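Local atomic coordinates of 2-hydroxyisobutanoyl-CoA mutase large subunit (Aquincola tertiaricarbonis, PDB entry 4R3U), a protein that catalyses, together with a small cobalamin-binding subunit, the reversible isomerization of 2-hydroxyisobutyryl-CoA and (S)-3-hydroxybutyryl-CoA. Residues S229-A241 with V531-I544. Sequence-based numbering, arbitrary orientation.
Sequences SVRIVRDIITYSA and VAKDESQNLMPLTI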
loop_
_atom_site.group_PDB
_atom_site.type_symbol
_atom_site.label_atom_id
_atom_site.label_comp_id
_atom_site.label_asym_id
_atom_site.label_seq_id
_atom_site.Cartn_x
_atom_site.Cartn_y
_atom_site.Cartn_z
ATOM N N SER A 229 27.147 17.937 26.334
ATOM C CA SER A 229 26.323 16.917 25.680
ATOM C C SER A 229 26.837 16.526 24.279
ATOM O O SER A 229 26.649 15.376 23.846
ATOM C CB SER A 229 24.884 17.383 25.580
ATOM O OG SER A 229 24.340 17.545 26.871
ATOM N N VAL A 230 27.460 17.496 23.566
ATOM C CA VAL A 230 28.024 17.272 22.228
ATOM C C VAL A 230 29.334 16.502 22.394
ATOM O O VAL A 230 29.622 15.561 21.621
ATOM C CB VAL A 230 28.133 18.590 21.420
ATOM C CG1 VAL A 230 28.979 18.417 20.157
ATOM C CG2 VAL A 230 26.738 19.104 21.064
ATOM N N ARG A 231 30.077 16.846 23.461
ATOM C CA ARG A 231 31.320 16.173 23.822
ATOM C C ARG A 231 31.043 14.651 24.088
ATOM O O ARG A 231 31.864 13.808 23.729
ATOM C CB ARG A 231 31.966 16.897 25.036
ATOM C CG ARG A 231 33.168 16.193 25.659
ATOM C CD ARG A 231 32.756 15.268 26.787
ATOM N NE ARG A 231 33.883 14.467 27.270
ATOM C CZ ARG A 231 34.680 14.813 28.278
ATOM N NH1 ARG A 231 34.485 15.956 28.929
ATOM N NH2 ARG A 231 35.671 14.017 28.648
ATOM N N ILE A 232 29.881 14.312 24.685
ATOM C CA ILE A 232 29.524 12.918 24.925
ATOM C C ILE A 232 29.339 12.220 23.566
ATOM O O ILE A 232 29.958 11.167 23.345
ATOM C CB ILE A 232 28.318 12.730 25.899
ATOM C CG1 ILE A 232 28.635 13.234 27.311
ATOM C CG2 ILE A 232 27.913 11.253 25.976
ATOM C CD1 ILE A 232 27.419 13.657 28.109
ATOM N N VAL A 233 28.550 12.834 22.637
ATOM C CA VAL A 233 28.350 12.303 21.278
ATOM C C VAL A 233 29.712 12.056 20.611
ATOM O O VAL A 233 29.945 10.999 20.022
ATOM C CB VAL A 233 27.428 13.202 20.418
ATOM C CG1 VAL A 233 27.180 12.579 19.051
ATOM C CG2 VAL A 233 26.096 13.444 21.131
ATOM N N ARG A 234 30.622 13.011 20.776
ATOM C CA ARG A 234 31.981 12.957 20.245
ATOM C C ARG A 234 32.711 11.763 20.854
ATOM O O ARG A 234 33.270 10.958 20.119
ATOM C CB ARG A 234 32.675 14.283 20.564
ATOM C CG ARG A 234 34.021 14.515 19.923
ATOM C CD ARG A 234 34.857 15.394 20.837
ATOM N NE ARG A 234 35.132 14.725 22.111
ATOM C CZ ARG A 234 35.840 15.241 23.106
ATOM N NH1 ARG A 234 36.029 14.552 24.219
ATOM N NH2 ARG A 234 36.361 16.452 23.001
ATOM N N ASP A 235 32.658 11.604 22.181
ATOM C CA ASP A 235 33.265 10.449 22.864
ATOM C C ASP A 235 32.665 9.109 22.402
ATOM O O ASP A 235 33.382 8.113 22.278
ATOM C CB ASP A 235 33.129 10.584 24.379
ATOM C CG ASP A 235 33.974 11.654 25.008
ATOM O OD1 ASP A 235 34.603 12.434 24.265
ATOM O OD2 ASP A 235 33.981 11.738 26.242
ATOM N N ILE A 236 31.359 9.095 22.136
ATOM C CA ILE A 236 30.706 7.889 21.627
ATOM C C ILE A 236 31.302 7.582 20.255
ATOM O O ILE A 236 31.718 6.449 20.009
ATOM C CB ILE A 236 29.154 8.003 21.595
ATOM C CG1 ILE A 236 28.574 8.093 23.017
ATOM C CG2 ILE A 236 28.537 6.845 20.813
ATOM C CD1 ILE A 236 27.070 8.616 23.052
ATOM N N ILE A 237 31.390 8.611 19.398
ATOM C CA ILE A 237 31.912 8.501 18.031
ATOM C C ILE A 237 33.350 8.064 17.986
ATOM O O ILE A 237 33.621 7.058 17.331
ATOM C CB ILE A 237 31.587 9.747 17.155
ATOM C CG1 ILE A 237 30.076 9.760 16.798
ATOM C CG2 ILE A 237 32.470 9.807 15.886
ATOM C CD1 ILE A 237 29.534 11.123 16.370
ATOM N N THR A 238 34.258 8.769 18.710
ATOM C CA THR A 238 35.700 8.436 18.762
ATOM C C THR A 238 35.986 7.060 19.363
ATOM O O THR A 238 36.846 6.356 18.842
ATOM C CB THR A 238 36.514 9.527 19.440
ATOM O OG1 THR A 238 36.093 9.657 20.801
ATOM C CG2 THR A 238 36.402 10.863 18.723
ATOM N N TYR A 239 35.277 6.676 20.449
ATOM C CA TYR A 239 35.452 5.370 21.094
ATOM C C TYR A 239 35.096 4.234 20.097
ATOM O O TYR A 239 35.895 3.303 19.910
ATOM C CB TYR A 239 34.614 5.252 22.401
ATOM C CG TYR A 239 34.590 3.843 22.963
ATOM C CD1 TYR A 239 35.627 3.374 23.763
ATOM C CD2 TYR A 239 33.583 2.943 22.608
ATOM C CE1 TYR A 239 35.658 2.051 24.207
ATOM C CE2 TYR A 239 33.617 1.611 23.027
ATOM C CZ TYR A 239 34.644 1.177 23.847
ATOM O OH TYR A 239 34.674 -0.128 24.287
ATOM N N SER A 240 33.881 4.306 19.513
ATOM C CA SER A 240 33.373 3.337 18.544
ATOM C C SER A 240 34.299 3.158 17.345
ATOM O O SER A 240 34.508 2.024 16.918
ATOM C CB SER A 240 31.987 3.739 18.056
ATOM O OG SER A 240 31.032 3.547 19.080
ATOM N N ALA A 241 34.858 4.271 16.808
ATOM C CA ALA A 241 35.766 4.259 15.659
ATOM C C ALA A 241 37.014 3.440 15.954
ATOM O O ALA A 241 37.463 2.666 15.104
ATOM C CB ALA A 241 36.149 5.676 15.276
ATOM N N VAL A 531 37.722 12.908 34.553
ATOM C CA VAL A 531 37.755 12.583 33.130
ATOM C C VAL A 531 36.851 13.580 32.400
ATOM O O VAL A 531 37.242 14.074 31.339
ATOM C CB VAL A 531 37.321 11.115 32.872
ATOM C CG1 VAL A 531 37.151 10.827 31.383
ATOM C CG2 VAL A 531 38.303 10.136 33.502
ATOM N N ALA A 532 35.654 13.893 32.979
ATOM C CA ALA A 532 34.698 14.847 32.404
ATOM C C ALA A 532 35.255 16.273 32.439
ATOM O O ALA A 532 35.003 17.040 31.517
ATOM C CB ALA A 532 33.370 14.773 33.128
ATOM N N LYS A 533 36.063 16.610 33.478
ATOM C CA LYS A 533 36.695 17.930 33.623
ATOM C C LYS A 533 37.757 18.189 32.543
ATOM O O LYS A 533 38.113 19.346 32.304
ATOM C CB LYS A 533 37.263 18.131 35.036
ATOM C CG LYS A 533 36.243 18.615 36.052
ATOM C CD LYS A 533 36.961 19.005 37.337
ATOM C CE LYS A 533 36.047 19.495 38.434
ATOM N NZ LYS A 533 35.625 20.904 38.220
ATOM N N ASP A 534 38.250 17.122 31.889
ATOM C CA ASP A 534 39.221 17.241 30.806
ATOM C C ASP A 534 38.467 16.970 29.504
ATOM O O ASP A 534 38.124 15.815 29.229
ATOM C CB ASP A 534 40.375 16.243 31.003
ATOM C CG ASP A 534 41.544 16.382 30.037
ATOM O OD1 ASP A 534 41.400 17.104 29.025
ATOM O OD2 ASP A 534 42.606 15.763 30.293
ATOM N N GLU A 535 38.185 18.048 28.715
ATOM C CA GLU A 535 37.436 17.997 27.445
ATOM C C GLU A 535 38.094 17.110 26.373
ATOM O O GLU A 535 37.409 16.638 25.468
ATOM C CB GLU A 535 37.189 19.413 26.859
ATOM C CG GLU A 535 36.488 20.456 27.723
ATOM C CD GLU A 535 34.997 20.298 27.942
ATOM O OE1 GLU A 535 34.255 20.159 26.941
ATOM O OE2 GLU A 535 34.593 20.139 29.115
ATOM N N SER A 536 39.399 16.869 26.483
ATOM C CA SER A 536 40.173 16.052 25.543
ATOM C C SER A 536 40.083 14.526 25.805
ATOM O O SER A 536 40.297 13.727 24.878
ATOM C CB SER A 536 41.628 16.516 25.503
ATOM O OG SER A 536 42.312 16.148 26.688
ATOM N N GLN A 537 39.781 14.135 27.060
ATOM C CA GLN A 537 39.662 12.734 27.477
ATOM C C GLN A 537 38.329 12.117 27.065
ATOM O O GLN A 537 37.348 12.840 26.932
ATOM C CB GLN A 537 39.857 12.617 28.992
ATOM C CG GLN A 537 41.329 12.542 29.414
ATOM C CD GLN A 537 41.444 12.352 30.900
ATOM O OE1 GLN A 537 40.903 11.400 31.473
ATOM N NE2 GLN A 537 42.150 13.259 31.565
ATOM N N ASN A 538 38.283 10.785 26.859
ATOM C CA ASN A 538 37.056 10.077 26.485
ATOM C C ASN A 538 36.377 9.469 27.736
ATOM O O ASN A 538 37.047 8.866 28.585
ATOM C CB ASN A 538 37.324 9.024 25.409
ATOM C CG ASN A 538 36.084 8.535 24.683
ATOM O OD1 ASN A 538 35.124 8.058 25.287
ATOM N ND2 ASN A 538 36.082 8.611 23.367
ATOM N N LEU A 539 35.046 9.656 27.848
ATOM C CA LEU A 539 34.232 9.189 28.978
ATOM C C LEU A 539 33.913 7.711 28.930
ATOM O O LEU A 539 33.569 7.135 29.957
ATOM C CB LEU A 539 32.913 9.977 29.059
ATOM C CG LEU A 539 32.998 11.418 29.547
ATOM C CD1 LEU A 539 31.702 12.138 29.292
ATOM C CD2 LEU A 539 33.328 11.489 31.005
ATOM N N MET A 540 33.989 7.106 27.737
ATOM C CA MET A 540 33.634 5.702 27.510
ATOM C C MET A 540 34.340 4.632 28.342
ATOM O O MET A 540 33.627 3.863 28.990
ATOM C CB MET A 540 33.581 5.350 26.021
ATOM C CG MET A 540 32.390 5.974 25.299
ATOM S SD MET A 540 30.782 5.505 25.970
ATOM C CE MET A 540 30.852 3.711 25.824
ATOM N N PRO A 541 35.696 4.555 28.372
ATOM C CA PRO A 541 36.357 3.496 29.166
ATOM C C PRO A 541 35.921 3.361 30.623
ATOM O O PRO A 541 35.673 2.243 31.079
ATOM C CB PRO A 541 37.841 3.839 29.047
ATOM C CG PRO A 541 37.951 4.589 27.802
ATOM C CD PRO A 541 36.703 5.381 27.664
ATOM N N LEU A 542 35.823 4.491 31.343
ATOM C CA LEU A 542 35.436 4.507 32.752
ATOM C C LEU A 542 33.969 4.219 32.990
ATOM O O LEU A 542 33.658 3.628 34.020
ATOM C CB LEU A 542 35.895 5.802 33.446
ATOM C CG LEU A 542 35.953 5.833 34.963
ATOM C CD1 LEU A 542 36.668 4.627 35.527
ATOM C CD2 LEU A 542 36.637 7.061 35.403
ATOM N N THR A 543 33.070 4.636 32.060
ATOM C CA THR A 543 31.633 4.354 32.142
ATOM C C THR A 543 31.434 2.820 31.976
ATOM O O THR A 543 30.566 2.251 32.649
ATOM C CB THR A 543 30.817 5.169 31.126
ATOM O OG1 THR A 543 31.222 6.532 31.144
ATOM C CG2 THR A 543 29.315 5.098 31.387
ATOM N N ILE A 544 32.267 2.154 31.121
ATOM C CA ILE A 544 32.259 0.689 30.950
ATOM C C ILE A 544 32.621 0.021 32.303
ATOM O O ILE A 544 31.910 -0.889 32.734
ATOM C CB ILE A 544 33.118 0.164 29.739
ATOM C CG1 ILE A 544 32.643 0.763 28.395
ATOM C CG2 ILE A 544 33.080 -1.373 29.647
ATOM C CD1 ILE A 544 33.696 0.759 27.278
HETATM O O HOH W 1 32.481 18.132 28.369
#
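Arg231, reaching from helix 226-243 to the carbonyls of Val531 and Ala532, is a worked example of a buried guanidinium gathering backbone carbonyls. Its NH1 donates to Ala532 O at 2.9 Å and its NH2 to Val531 O at 3.1 Å, both near the group's plane; weaker bonds run from NH2 to Asp534 O and Gln537 O. Leu539 CD1 lies over one face and Glu535 CA over the other. A bend at chi2 (-92°) turns the guanidinium so that NE also bonds Asp235 OD2 in a salt bridge. Leu539 N donates to Asp235 OD2 at 2.8 Å, from the face opposite Arg231 NE. Asn538 links both elements: ND2 donates to Asp235 O in the carbonyl plane, while OD1 caps the following helix through Met540 N. Beyond it the packing is apolar and close, with Met540 CB 3.6 Å from Tyr239 CG and Ile544 CD1 against the phenol end; Ile232 and Ile236 also touch Trp184 of helix 183-196. Arg234 firmly grips Glu535 O end-on with NH1 and NH2, and its NH1 forms a salt bridge to the syn lone pair of Asp235 OD1. Looser is the exposed, poorly ordered Glu535 side chain: a water accepts from Arg231 NH1 and reaches Glu535 OE2 only through a weak bond. Asp235 probably offsets both arginines' charge, and the carbonyl bonds hold the loop between helices 518-532 and 540-549 to a barrel helix.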